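Local atomic coordinates of tryptophan synthase alpha-subunit (Pyrococcus furiosus, PDB entry 1GEQ), a protein that cleaves indoleglycerol phosphate to indole and glyceraldehyde 3-phosphate, the alpha-subunit half-reaction of the last step of tryptophan biosynthesis. Residues Phe2-Leu7 with Gly213-Val218; Pro16-Thr21 with Ala68-Lys73; Phe24-Asp29 with Lys73-His78; Ser107-Ile112 with Glu132-Val137. One frame throughout, in Å; residues are numbered along the deposited sequence.

Contact 1. Residues Phe2-Leu7 with Gly213-Val218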
loop_
_atom_site.group_PDB
_atom_site.type_symbol
_atom_site.label_atom_id
_atom_site.label_comp_id
_atom_site.label_asym_id
_atom_site.label_seq_id
_atom_site.Cartn_x
_atom_site.Cartn_y
_atom_site.Cartn_z
ATOM N N PHE A 2 -11.601 -3.236 3.490
ATOM C CA PHE A 2 -11.549 -4.408 2.628
ATOM C C PHE A 2 -12.111 -5.625 3.379
ATOM O O PHE A 2 -12.166 -5.621 4.614
ATOM C CB PHE A 2 -10.097 -4.666 2.195
ATOM C CG PHE A 2 -9.114 -4.700 3.344
ATOM C CD1 PHE A 2 -9.027 -5.817 4.172
ATOM C CD2 PHE A 2 -8.296 -3.603 3.608
ATOM C CE1 PHE A 2 -8.145 -5.840 5.246
ATOM C CE2 PHE A 2 -7.401 -3.614 4.682
ATOM C CZ PHE A 2 -7.325 -4.736 5.507
ATOM N N LYS A 3 -12.519 -6.659 2.637
ATOM C CA LYS A 3 -13.063 -7.878 3.249
ATOM C C LYS A 3 -11.993 -8.610 4.045
ATOM O O LYS A 3 -10.820 -8.588 3.671
ATOM C CB LYS A 3 -13.564 -8.860 2.182
ATOM C CG LYS A 3 -14.506 -8.307 1.124
ATOM C CD LYS A 3 -14.824 -9.415 0.122
ATOM C CE LYS A 3 -15.704 -8.934 -1.028
ATOM N NZ LYS A 3 -15.987 -10.049 -1.988
ATOM N N ASP A 4 -12.404 -9.270 5.130
ATOM C CA ASP A 4 -11.458 -10.034 5.935
ATOM C C ASP A 4 -10.888 -11.160 5.081
ATOM O O ASP A 4 -11.611 -11.776 4.279
ATOM C CB ASP A 4 -12.148 -10.624 7.177
ATOM C CG ASP A 4 -12.298 -9.610 8.299
ATOM O OD1 ASP A 4 -13.044 -9.889 9.262
ATOM O OD2 ASP A 4 -11.673 -8.530 8.220
ATOM N N GLY A 5 -9.590 -11.414 5.254
ATOM C CA GLY A 5 -8.917 -12.461 4.513
ATOM C C GLY A 5 -8.415 -12.023 3.146
ATOM O O GLY A 5 -7.965 -12.840 2.345
ATOM N N SER A 6 -8.482 -10.722 2.887
ATOM C CA SER A 6 -8.069 -10.163 1.610
ATOM C C SER A 6 -6.572 -10.107 1.333
ATOM O O SER A 6 -5.749 -9.899 2.237
ATOM C CB SER A 6 -8.624 -8.739 1.460
ATOM O OG SER A 6 -10.028 -8.736 1.299
ATOM N N LEU A 7 -6.237 -10.288 0.060
ATOM C CA LEU A 7 -4.857 -10.180 -0.377
ATOM C C LEU A 7 -4.861 -8.771 -0.947
ATOM O O LEU A 7 -5.786 -8.388 -1.675
ATOM C CB LEU A 7 -4.539 -11.208 -1.466
ATOM C CG LEU A 7 -3.136 -11.803 -1.362
ATOM C CD1 LEU A 7 -3.047 -12.619 -0.083
ATOM C CD2 LEU A 7 -2.836 -12.680 -2.571
ATOM N N GLY A 213 -4.685 -13.423 13.013
ATOM C CA GLY A 213 -5.525 -12.244 13.124
ATOM C C GLY A 213 -5.430 -11.111 12.119
ATOM O O GLY A 213 -6.173 -10.142 12.236
ATOM N N ALA A 214 -4.537 -11.198 11.140
ATOM C CA ALA A 214 -4.439 -10.119 10.157
ATOM C C ALA A 214 -5.717 -10.087 9.308
ATOM O O ALA A 214 -6.112 -11.102 8.756
ATOM C CB ALA A 214 -3.216 -10.338 9.246
ATOM N N ASN A 215 -6.352 -8.925 9.204
ATOM C CA ASN A 215 -7.568 -8.812 8.404
ATOM C C ASN A 215 -7.194 -8.852 6.930
ATOM O O ASN A 215 -7.963 -9.339 6.094
ATOM C CB ASN A 215 -8.295 -7.504 8.713
ATOM C CG ASN A 215 -8.653 -7.369 10.189
ATOM O OD1 ASN A 215 -7.884 -6.822 10.976
ATOM N ND2 ASN A 215 -9.819 -7.879 10.564
ATOM N N GLY A 216 -5.996 -8.362 6.617
ATOM C CA GLY A 216 -5.542 -8.351 5.236
ATOM C C GLY A 216 -4.032 -8.518 5.159
ATOM O O GLY A 216 -3.313 -8.125 6.074
ATOM N N VAL A 217 -3.567 -9.113 4.065
ATOM C CA VAL A 217 -2.142 -9.340 3.862
ATOM C C VAL A 217 -1.699 -8.637 2.577
ATOM O O VAL A 217 -2.212 -8.916 1.488
ATOM C CB VAL A 217 -1.823 -10.857 3.764
ATOM C CG1 VAL A 217 -0.307 -11.076 3.601
ATOM C CG2 VAL A 217 -2.320 -11.575 5.025
ATOM N N VAL A 218 -0.770 -7.696 2.711
ATOM C CA VAL A 218 -0.260 -6.968 1.555
ATOM C C VAL A 218 0.837 -7.812 0.901
ATOM O O VAL A 218 1.605 -8.485 1.586
ATOM C CB VAL A 218 0.313 -5.587 1.974
ATOM C CG1 VAL A 218 1.016 -4.915 0.791
ATOM C CG2 VAL A 218 -0.816 -4.693 2.470
#
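Asp4 and Asn215 lie side by side and point the same way, with carboxylate and amide planes 38° apart. Asn215 ND2 donates to Asp4 OD2 at 3.1 Å. The acceptor lies near the amide plane, but the N-H comes in from above the carboxylate plane. Both side chains leave the backbone alike, each CG opposite its own carbonyl carbon (chi1 -80° in Asp4, -58° in Asn215), and this sets the two groups next to each other. Asp4 OD2 also takes a salt bridge from Lys193, and Asn215 OD1 accepts from Val194 N. The amide thus ties the N-terminal segment to the neighbouring strand 194-197. Phe2 reaches the same residue from another direction. Its CE1 is 3.8 Å from Asn215 CB and 3.6 Å from Gly216 N, while the carbonyl carbon of Asn215 sits at the ring edge. A side chain on Gly216 would run into this ring. Replacing Asn215 with an alanine would probably cost Asp4 OD2 the amide N-H, leaving it to Lys193, and leave Val194 N without its side-chain acceptor.

The backbone closes the rest. Lys3 to Ser6 form a type II turn, and Ser6 OG donates to Lys3 O at 2.5 Å across it. Gly5 N then binds Asn215 O at 2.8 Å. Val217 N donates to Ser6 O at 3.0 Å. Leu7 CD1 rests 4.4 Å from Val217 CB on the face turned to helix 235-246. Parallel pairing of the first and last strands in this way is the seam that closes a TIM barrel.

Contact 2. Residues Pro16-Thr21 with Ala68-Lys73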
loop_
_atom_site.group_PDB
_atom_site.type_symbol
_atom_site.label_atom_id
_atom_site.label_comp_id
_atom_site.label_asym_id
_atom_site.label_seq_id
_atom_site.Cartn_x
_atom_site.Cartn_y
_atom_site.Cartn_z
ATOM N N PRO A 16 7.110 -0.812 -15.189
ATOM C CA PRO A 16 8.082 -0.022 -15.963
ATOM C C PRO A 16 7.526 1.240 -16.629
ATOM O O PRO A 16 8.287 2.125 -17.027
ATOM C CB PRO A 16 8.579 -1.027 -16.994
ATOM C CG PRO A 16 7.323 -1.761 -17.323
ATOM C CD PRO A 16 6.753 -2.037 -15.933
ATOM N N ASP A 17 6.207 1.307 -16.779
ATOM C CA ASP A 17 5.557 2.465 -17.388
ATOM C C ASP A 17 4.096 2.534 -16.941
ATOM O O ASP A 17 3.547 1.544 -16.466
ATOM C CB ASP A 17 5.680 2.407 -18.925
ATOM C CG ASP A 17 5.268 1.070 -19.508
ATOM O OD1 ASP A 17 4.062 0.753 -19.505
ATOM O OD2 ASP A 17 6.157 0.328 -19.972
ATOM N N LYS A 18 3.466 3.698 -17.089
ATOM C CA LYS A 18 2.086 3.871 -16.640
ATOM C C LYS A 18 1.074 2.918 -17.268
ATOM O O LYS A 18 0.104 2.531 -16.614
ATOM C CB LYS A 18 1.628 5.319 -16.850
ATOM C CG LYS A 18 1.425 5.726 -18.296
ATOM C CD LYS A 18 0.838 7.132 -18.382
ATOM C CE LYS A 18 0.435 7.454 -19.815
ATOM N NZ LYS A 18 -0.145 8.817 -19.935
ATOM N N GLN A 19 1.298 2.538 -18.521
ATOM C CA GLN A 19 0.382 1.627 -19.195
ATOM C C GLN A 19 0.498 0.211 -18.638
ATOM O O GLN A 19 -0.503 -0.487 -18.469
ATOM C CB GLN A 19 0.651 1.608 -20.701
ATOM C CG GLN A 19 -0.378 0.810 -21.479
ATOM C CD GLN A 19 -1.770 1.416 -21.381
ATOM O OE1 GLN A 19 -2.749 0.719 -21.100
ATOM N NE2 GLN A 19 -1.863 2.721 -21.614
ATOM N N SER A 20 1.721 -0.220 -18.355
ATOM C CA SER A 20 1.917 -1.555 -17.813
ATOM C C SER A 20 1.289 -1.641 -16.423
ATOM O O SER A 20 0.665 -2.642 -16.089
ATOM C CB SER A 20 3.409 -1.890 -17.752
ATOM O OG SER A 20 3.952 -1.987 -19.066
ATOM N N THR A 21 1.448 -0.585 -15.628
ATOM C CA THR A 21 0.884 -0.552 -14.284
ATOM C C THR A 21 -0.612 -0.830 -14.366
ATOM O O THR A 21 -1.130 -1.686 -13.656
ATOM C CB THR A 21 1.103 0.820 -13.605
ATOM O OG1 THR A 21 2.506 1.097 -13.519
ATOM C CG2 THR A 21 0.516 0.814 -12.193
ATOM N N ALA A 68 -0.082 9.127 -11.972
ATOM C CA ALA A 68 -0.632 8.236 -10.963
ATOM C C ALA A 68 -2.145 8.383 -10.997
ATOM O O ALA A 68 -2.879 7.401 -10.939
ATOM C CB ALA A 68 -0.093 8.613 -9.584
ATOM N N PHE A 69 -2.608 9.625 -11.100
ATOM C CA PHE A 69 -4.035 9.894 -11.140
ATOM C C PHE A 69 -4.662 9.349 -12.416
ATOM O O PHE A 69 -5.837 8.998 -12.431
ATOM C CB PHE A 69 -4.301 11.400 -11.017
ATOM C CG PHE A 69 -3.819 12.003 -9.722
ATOM C CD1 PHE A 69 -4.147 11.416 -8.500
ATOM C CD2 PHE A 69 -3.050 13.167 -9.720
ATOM C CE1 PHE A 69 -3.719 11.981 -7.293
ATOM C CE2 PHE A 69 -2.618 13.739 -8.524
ATOM C CZ PHE A 69 -2.953 13.145 -7.306
ATOM N N TRP A 70 -3.875 9.275 -13.485
ATOM C CA TRP A 70 -4.355 8.755 -14.763
ATOM C C TRP A 70 -4.626 7.262 -14.617
ATOM O O TRP A 70 -5.645 6.755 -15.076
ATOM C CB TRP A 70 -3.298 8.973 -15.851
ATOM C CG TRP A 70 -3.643 8.334 -17.172
ATOM C CD1 TRP A 70 -4.362 8.891 -18.191
ATOM C CD2 TRP A 70 -3.311 7.007 -17.600
ATOM N NE1 TRP A 70 -4.499 7.996 -19.225
ATOM C CE2 TRP A 70 -3.860 6.825 -18.884
ATOM C CE3 TRP A 70 -2.599 5.948 -17.011
ATOM C CZ2 TRP A 70 -3.725 5.632 -19.605
ATOM C CZ3 TRP A 70 -2.464 4.759 -17.723
ATOM C CH2 TRP A 70 -3.027 4.610 -19.004
ATOM N N ILE A 71 -3.687 6.566 -13.983
ATOM C CA ILE A 71 -3.801 5.130 -13.760
ATOM C C ILE A 71 -5.083 4.790 -13.011
ATOM O O ILE A 71 -5.845 3.921 -13.432
ATOM C CB ILE A 71 -2.582 4.605 -12.960
ATOM C CG1 ILE A 71 -1.324 4.680 -13.832
ATOM C CG2 ILE A 71 -2.828 3.179 -12.498
ATOM C CD1 ILE A 71 -0.041 4.297 -13.110
ATOM N N VAL A 72 -5.316 5.485 -11.903
ATOM C CA VAL A 72 -6.504 5.259 -11.092
ATOM C C VAL A 72 -7.776 5.595 -11.861
ATOM O O VAL A 72 -8.759 4.856 -11.805
ATOM C CB VAL A 72 -6.470 6.106 -9.798
ATOM C CG1 VAL A 72 -7.793 5.975 -9.052
ATOM C CG2 VAL A 72 -5.316 5.654 -8.913
ATOM N N LYS A 73 -7.759 6.715 -12.572
ATOM C CA LYS A 73 -8.924 7.127 -13.340
ATOM C C LYS A 73 -9.295 6.031 -14.333
ATOM O O LYS A 73 -10.448 5.610 -14.402
ATOM C CB LYS A 73 -8.627 8.423 -14.088
ATOM C CG LYS A 73 -9.864 9.145 -14.568
ATOM C CD LYS A 73 -9.529 10.146 -15.660
ATOM C CE LYS A 73 -9.092 9.438 -16.935
ATOM N NZ LYS A 73 -7.713 9.815 -17.349
#
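Lys18 lays its chain over one face of the Trp70 indole, crossing it at about a right angle. CD stands 4.2 Å from the centroid of the six-membered ring, a CH-pi contact. NZ is 4.3 Å from the centroid of the five-membered ring and only 7° off its normal, a cation-pi contact. Lys18 CG sits between the backbone N and the carbonyl carbon (chi1 70°), and the chain is extended from there, which carries the ammonium across the indole. Gln19 reaches the same ring system from another direction. Its chain bends at chi2 and brings NE2 to 3.4 Å from Trp70 CH2, with amide and ring planes 78° apart. This is the more open side of the contact, where Gln19 is exposed and Lys18 and Trp70 are partly so. An alanine in place of Trp70 would probably take away the surface under the Lys18 chain and leave its ammonium without the aromatic face.

The tight part lies deeper. Thr21 CG2 touches Ile71 CD1 at 3.6 Å, the two side chains crossing nearly at right angles. Ile71 CG1 also approaches Lys18 O at 3.8 Å. Thr21 OG1 is hydrogen-bonded to Gly14 N, which is consistent with the methyl making the closer approach to Ile71. At the start of the helix Asp17 is the N-cap, its OD1 accepting from Ser20 N at 2.8 Å and from Ser20 OG. Helices 18-28 and 65-76 meet here on the outside of the barrel. Below them Thr21 and Ile71 both rest on Leu37 of strand 35-38, while Phe69 faces helix 97-107.

Contact 3. Residues Phe24-Asp29 with Lys73-His78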
loop_
_atom_site.group_PDB
_atom_site.type_symbol
_atom_site.label_atom_id
_atom_site.label_comp_id
_atom_site.label_asym_id
_atom_site.label_seq_id
_atom_site.Cartn_x
_atom_site.Cartn_y
_atom_site.Cartn_z
ATOM N N PHE A 24 -1.303 -4.341 -15.155
ATOM C CA PHE A 24 -1.078 -5.214 -14.008
ATOM C C PHE A 24 -2.277 -5.160 -13.067
ATOM O O PHE A 24 -2.739 -6.195 -12.596
ATOM C CB PHE A 24 0.187 -4.801 -13.238
ATOM C CG PHE A 24 1.461 -4.871 -14.052
ATOM C CD1 PHE A 24 1.594 -5.780 -15.102
ATOM C CD2 PHE A 24 2.550 -4.064 -13.728
ATOM C CE1 PHE A 24 2.795 -5.885 -15.813
ATOM C CE2 PHE A 24 3.752 -4.163 -14.431
ATOM C CZ PHE A 24 3.875 -5.074 -15.479
ATOM N N LEU A 25 -2.769 -3.958 -12.787
ATOM C CA LEU A 25 -3.910 -3.791 -11.888
ATOM C C LEU A 25 -5.148 -4.543 -12.374
ATOM O O LEU A 25 -5.816 -5.236 -11.598
ATOM C CB LEU A 25 -4.241 -2.302 -11.726
ATOM C CG LEU A 25 -3.213 -1.427 -10.998
ATOM C CD1 LEU A 25 -3.708 0.006 -10.956
ATOM C CD2 LEU A 25 -2.981 -1.963 -9.599
ATOM N N LEU A 26 -5.457 -4.404 -13.657
ATOM C CA LEU A 26 -6.617 -5.076 -14.233
ATOM C C LEU A 26 -6.475 -6.593 -14.145
ATOM O O LEU A 26 -7.456 -7.305 -13.942
ATOM C CB LEU A 26 -6.795 -4.632 -15.690
ATOM C CG LEU A 26 -7.226 -3.167 -15.829
ATOM C CD1 LEU A 26 -7.069 -2.691 -17.265
ATOM C CD2 LEU A 26 -8.668 -3.033 -15.370
ATOM N N ALA A 27 -5.254 -7.094 -14.283
ATOM C CA ALA A 27 -5.038 -8.532 -14.206
ATOM C C ALA A 27 -5.134 -9.088 -12.782
ATOM O O ALA A 27 -5.547 -10.234 -12.588
ATOM C CB ALA A 27 -3.686 -8.891 -14.812
ATOM N N LEU A 28 -4.750 -8.291 -11.786
ATOM C CA LEU A 28 -4.791 -8.754 -10.398
ATOM C C LEU A 28 -6.093 -8.425 -9.669
ATOM O O LEU A 28 -6.357 -8.952 -8.583
ATOM C CB LEU A 28 -3.629 -8.150 -9.603
ATOM C CG LEU A 28 -2.203 -8.490 -10.048
ATOM C CD1 LEU A 28 -1.196 -7.710 -9.206
ATOM C CD2 LEU A 28 -1.973 -9.984 -9.917
ATOM N N ASP A 29 -6.903 -7.560 -10.262
ATOM C CA ASP A 29 -8.151 -7.146 -9.635
ATOM C C ASP A 29 -9.055 -8.272 -9.121
ATOM O O ASP A 29 -9.578 -8.179 -8.016
ATOM C CB ASP A 29 -8.952 -6.267 -10.590
ATOM C CG ASP A 29 -10.035 -5.480 -9.878
ATOM O OD1 ASP A 29 -11.069 -5.177 -10.503
ATOM O OD2 ASP A 29 -9.843 -5.160 -8.684
ATOM N N LYS A 73 -7.759 6.715 -12.572
ATOM C CA LYS A 73 -8.924 7.127 -13.340
ATOM C C LYS A 73 -9.295 6.031 -14.333
ATOM O O LYS A 73 -10.448 5.610 -14.402
ATOM C CB LYS A 73 -8.627 8.423 -14.088
ATOM C CG LYS A 73 -9.864 9.145 -14.568
ATOM C CD LYS A 73 -9.529 10.146 -15.660
ATOM C CE LYS A 73 -9.092 9.438 -16.935
ATOM N NZ LYS A 73 -7.713 9.815 -17.349
ATOM N N GLU A 74 -8.311 5.565 -15.097
ATOM C CA GLU A 74 -8.542 4.514 -16.081
ATOM C C GLU A 74 -9.004 3.221 -15.435
ATOM O O GLU A 74 -9.870 2.525 -15.965
ATOM C CB GLU A 74 -7.271 4.256 -16.888
ATOM C CG GLU A 74 -7.048 5.289 -17.965
ATOM C CD GLU A 74 -8.136 5.239 -19.018
ATOM O OE1 GLU A 74 -8.595 6.316 -19.446
ATOM O OE2 GLU A 74 -8.529 4.119 -19.412
ATOM N N PHE A 75 -8.418 2.896 -14.290
ATOM C CA PHE A 75 -8.782 1.688 -13.574
ATOM C C PHE A 75 -10.234 1.779 -13.106
ATOM O O PHE A 75 -10.971 0.795 -13.146
ATOM C CB PHE A 75 -7.863 1.511 -12.367
ATOM C CG PHE A 75 -8.158 0.282 -11.559
ATOM C CD1 PHE A 75 -7.837 -0.982 -12.041
ATOM C CD2 PHE A 75 -8.753 0.390 -10.311
ATOM C CE1 PHE A 75 -8.110 -2.124 -11.284
ATOM C CE2 PHE A 75 -9.030 -0.740 -9.548
ATOM C CZ PHE A 75 -8.705 -1.997 -10.035
ATOM N N ARG A 76 -10.629 2.969 -12.661
ATOM C CA ARG A 76 -11.980 3.207 -12.173
ATOM C C ARG A 76 -13.044 2.940 -13.231
ATOM O O ARG A 76 -14.206 2.704 -12.903
ATOM C CB ARG A 76 -12.102 4.639 -11.640
ATOM C CG ARG A 76 -11.591 4.795 -10.219
ATOM C CD ARG A 76 -12.491 4.024 -9.261
ATOM N NE ARG A 76 -11.949 3.956 -7.908
ATOM C CZ ARG A 76 -11.617 2.822 -7.301
ATOM N NH1 ARG A 76 -11.772 1.663 -7.927
ATOM N NH2 ARG A 76 -11.133 2.840 -6.066
ATOM N N ARG A 77 -12.646 2.972 -14.498
ATOM C CA ARG A 77 -13.572 2.705 -15.590
ATOM C C ARG A 77 -13.943 1.229 -15.633
ATOM O O ARG A 77 -14.961 0.862 -16.217
ATOM C CB ARG A 77 -12.952 3.083 -16.936
ATOM C CG ARG A 77 -13.274 4.475 -17.422
ATOM C CD ARG A 77 -12.611 4.713 -18.766
ATOM N NE ARG A 77 -11.809 5.928 -18.757
ATOM C CZ ARG A 77 -12.313 7.155 -18.705
ATOM N NH1 ARG A 77 -13.627 7.332 -18.665
ATOM N NH2 ARG A 77 -11.501 8.204 -18.677
ATOM N N HIS A 78 -13.128 0.380 -15.018
ATOM C CA HIS A 78 -13.420 -1.045 -15.049
ATOM C C HIS A 78 -13.606 -1.707 -13.688
ATOM O O HIS A 78 -13.996 -2.869 -13.621
ATOM C CB HIS A 78 -12.321 -1.796 -15.814
ATOM C CG HIS A 78 -11.859 -1.100 -17.060
ATOM N ND1 HIS A 78 -10.889 -0.119 -17.049
ATOM C CD2 HIS A 78 -12.239 -1.238 -18.351
ATOM C CE1 HIS A 78 -10.691 0.314 -18.278
ATOM N NE2 HIS A 78 -11.497 -0.346 -19.091
#
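Two outer helices of the TIM barrel, 18-28 and 65-76, pack together here near their C-terminal ends, and the ring of Phe75 lies between them. Phe75 CG is opposite the backbone N (chi1 -180°), which swings the ring across to the other helix. Its CD1 lies 3.8 Å from Leu25 CB and 4.0 Å from Leu26 CD2. Both approach the ring obliquely. Leu26 and Phe75 slide past each other in opposite directions, and the same CD2 continues to His78 CB at 3.9 Å. One leucine methyl therefore touches both aromatic residues. This side lies toward solvent, where His78 is exposed and Leu26 partly so.

The inner side is apolar. Leu25 and Phe75 both rest on Ile35 of strand 35-38, so the pair joins the helices to the barrel wall. Leu22, one turn before Leu25 and Leu26, also touches Phe75.

On the second segment, His78 ND1 makes a weak bond back to Glu74 O, and Arg77 NE forms a weak salt bridge with Glu74 OE1. Arg77 CB lies over one face of the imidazole, offset toward its rim. These contacts draw Arg77 and His78 back toward Glu74.

Asp29 meets the far end of the phenyl ring. Its carboxylate is held by two hydroxyls: Thr81 OG1 bonds OD2 and Ser79 OG bonds OD1. Carboxylate and ring planes stand 72° apart, and Asp29 OD2 lies at the ring edge, 3.6 Å from Phe75 CZ.

Contact 4. Residues Ser107-Ile112 with Glu132-Val137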
loop_
_atom_site.group_PDB
_atom_site.type_symbol
_atom_site.label_atom_id
_atom_site.label_comp_id
_atom_site.label_asym_id
_atom_site.label_seq_id
_atom_site.Cartn_x
_atom_site.Cartn_y
_atom_site.Cartn_z
ATOM N N SER A 107 -10.036 11.569 -8.791
ATOM C CA SER A 107 -9.631 10.472 -9.666
ATOM C C SER A 107 -10.238 9.128 -9.270
ATOM O O SER A 107 -10.301 8.206 -10.085
ATOM C CB SER A 107 -8.106 10.354 -9.676
ATOM O OG SER A 107 -7.509 11.578 -10.060
ATOM N N GLY A 108 -10.670 9.015 -8.019
ATOM C CA GLY A 108 -11.263 7.772 -7.557
ATOM C C GLY A 108 -10.504 7.068 -6.441
ATOM O O GLY A 108 -10.789 5.909 -6.128
ATOM N N VAL A 109 -9.540 7.767 -5.843
ATOM C CA VAL A 109 -8.741 7.203 -4.751
ATOM C C VAL A 109 -9.591 7.130 -3.477
ATOM O O VAL A 109 -10.281 8.082 -3.136
ATOM C CB VAL A 109 -7.491 8.067 -4.466
ATOM C CG1 VAL A 109 -6.783 7.570 -3.200
ATOM C CG2 VAL A 109 -6.545 8.011 -5.661
ATOM N N ASP A 110 -9.521 6.007 -2.769
ATOM C CA ASP A 110 -10.308 5.840 -1.550
ATOM C C ASP A 110 -9.560 6.201 -0.270
ATOM O O ASP A 110 -10.115 6.839 0.629
ATOM C CB ASP A 110 -10.806 4.403 -1.462
ATOM C CG ASP A 110 -11.579 3.991 -2.692
ATOM O OD1 ASP A 110 -11.049 3.194 -3.493
ATOM O OD2 ASP A 110 -12.714 4.480 -2.859
ATOM N N GLY A 111 -8.298 5.795 -0.193
ATOM C CA GLY A 111 -7.521 6.089 0.994
ATOM C C GLY A 111 -6.116 6.530 0.665
ATOM O O GLY A 111 -5.654 6.371 -0.466
ATOM N N ILE A 112 -5.435 7.095 1.659
ATOM C CA ILE A 112 -4.071 7.552 1.452
ATOM C C ILE A 112 -3.158 7.213 2.624
ATOM O O ILE A 112 -3.553 7.261 3.794
ATOM C CB ILE A 112 -4.011 9.069 1.202
ATOM C CG1 ILE A 112 -2.573 9.477 0.862
ATOM C CG2 ILE A 112 -4.502 9.821 2.431
ATOM C CD1 ILE A 112 -2.471 10.753 0.056
ATOM N N GLU A 132 -11.978 16.258 2.649
ATOM C CA GLU A 132 -11.935 15.936 1.230
ATOM C C GLU A 132 -12.526 14.561 0.937
ATOM O O GLU A 132 -12.592 14.135 -0.214
ATOM C CB GLU A 132 -10.499 16.017 0.707
ATOM C CG GLU A 132 -9.898 17.414 0.766
ATOM C CD GLU A 132 -10.785 18.472 0.117
ATOM O OE1 GLU A 132 -11.363 18.199 -0.957
ATOM O OE2 GLU A 132 -10.897 19.580 0.683
ATOM N N GLY A 133 -12.957 13.871 1.986
ATOM C CA GLY A 133 -13.557 12.560 1.813
ATOM C C GLY A 133 -12.575 11.442 1.520
ATOM O O GLY A 133 -12.913 10.482 0.836
ATOM N N ILE A 134 -11.354 11.565 2.032
ATOM C CA ILE A 134 -10.339 10.540 1.821
ATOM C C ILE A 134 -10.041 9.818 3.128
ATOM O O ILE A 134 -9.838 10.451 4.162
ATOM C CB ILE A 134 -9.027 11.152 1.270
ATOM C CG1 ILE A 134 -9.246 11.618 -0.172
ATOM C CG2 ILE A 134 -7.894 10.115 1.323
ATOM C CD1 ILE A 134 -9.525 10.476 -1.142
ATOM N N LYS A 135 -10.027 8.491 3.080
ATOM C CA LYS A 135 -9.748 7.694 4.267
ATOM C C LYS A 135 -8.250 7.656 4.561
ATOM O O LYS A 135 -7.418 7.625 3.647
ATOM C CB LYS A 135 -10.289 6.274 4.092
ATOM C CG LYS A 135 -11.803 6.170 4.292
ATOM C CD LYS A 135 -12.308 4.752 4.046
ATOM C CE LYS A 135 -13.800 4.638 4.357
ATOM N NZ LYS A 135 -14.314 3.267 4.067
ATOM N N THR A 136 -7.908 7.654 5.845
ATOM C CA THR A 136 -6.511 7.652 6.239
ATOM C C THR A 136 -5.976 6.277 6.603
ATOM O O THR A 136 -6.666 5.466 7.222
ATOM C CB THR A 136 -6.271 8.583 7.449
ATOM O OG1 THR A 136 -7.110 8.169 8.534
ATOM C CG2 THR A 136 -6.586 10.037 7.085
ATOM N N VAL A 137 -4.738 6.028 6.196
ATOM C CA VAL A 137 -4.048 4.786 6.505
ATOM C C VAL A 137 -2.736 5.222 7.154
ATOM O O VAL A 137 -2.015 6.053 6.603
ATOM C CB VAL A 137 -3.726 3.978 5.232
ATOM C CG1 VAL A 137 -2.976 2.694 5.594
ATOM C CG2 VAL A 137 -4.992 3.657 4.494
HETATM O O HOH W 1 -13.210 7.298 0.545
#
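Ile134 meets Ile112 and Val109 through two branches that part at its CB. CG2, opposite the backbone N, turns to the strand and touches Ile112 CG2 at 3.6 Å, the two side chains crossing at a slant. The same methyl is 3.9 Å from Ile112 N. The other branch runs through CG1, which lies opposite the carbonyl carbon (chi1 -70°), and then bends at chi2 to -66°. This brings CD1 to the Val109 backbone, 3.2 Å from Val109 O. Val109 CG1 is farther from the same tip, at 4.5 Å. Lys105 of helix 97-107 also touches Ile134, and Ile112 packs on Phe100 and Leu101 of that helix.

Beside these side chains the strands pair in parallel. Lys135 N donates to Asp110 O at 3.0 Å. Ile112 N returns a bond to Lys135 O at 2.9 Å, and Val137 N binds Ile112 O at 2.9 Å. Gly111 CA comes to 3.1 Å from Lys135 O as a CA-H...O contact; a side chain at Gly111 would sit tightly against that oxygen. A water donates to both Asp110 O and Gly133 O, extending the link just before the strands begin. Asp110 OD1 forms a salt bridge with Arg76.

Strands 111-114 and 135-140 with helix 122-132 form a beta-alpha-beta unit of the barrel. Schellman motifs at Gly108 and Gly133 end the helices that lead into these strands. The chemistry divides plainly: backbone bonds fix the strand register, while the isoleucine methyls give an apolar surface to the covering helices.

All four contacts belong to one eight-stranded TIM barrel. Contacts 1 and 4 lie in the sheet itself, with centres about 19 Å apart: contact 1 pairs the first strand with the last, contact 4 the fourth with the fifth. Contacts 2 and 3 lie in the outer layer, centres about 9 Å apart, and use the same helices, 18-28 and 65-76. They touch through Ile71 and Leu25. Arg76 joins contact 3 to contact 4 by a salt bridge to Asp110, and Val72 packs on residues 107-109. Along the chain, contacts 2 and 3 interleave and precede contact 4; contact 1 encloses them all and closes the barrel by joining the first strand to the last.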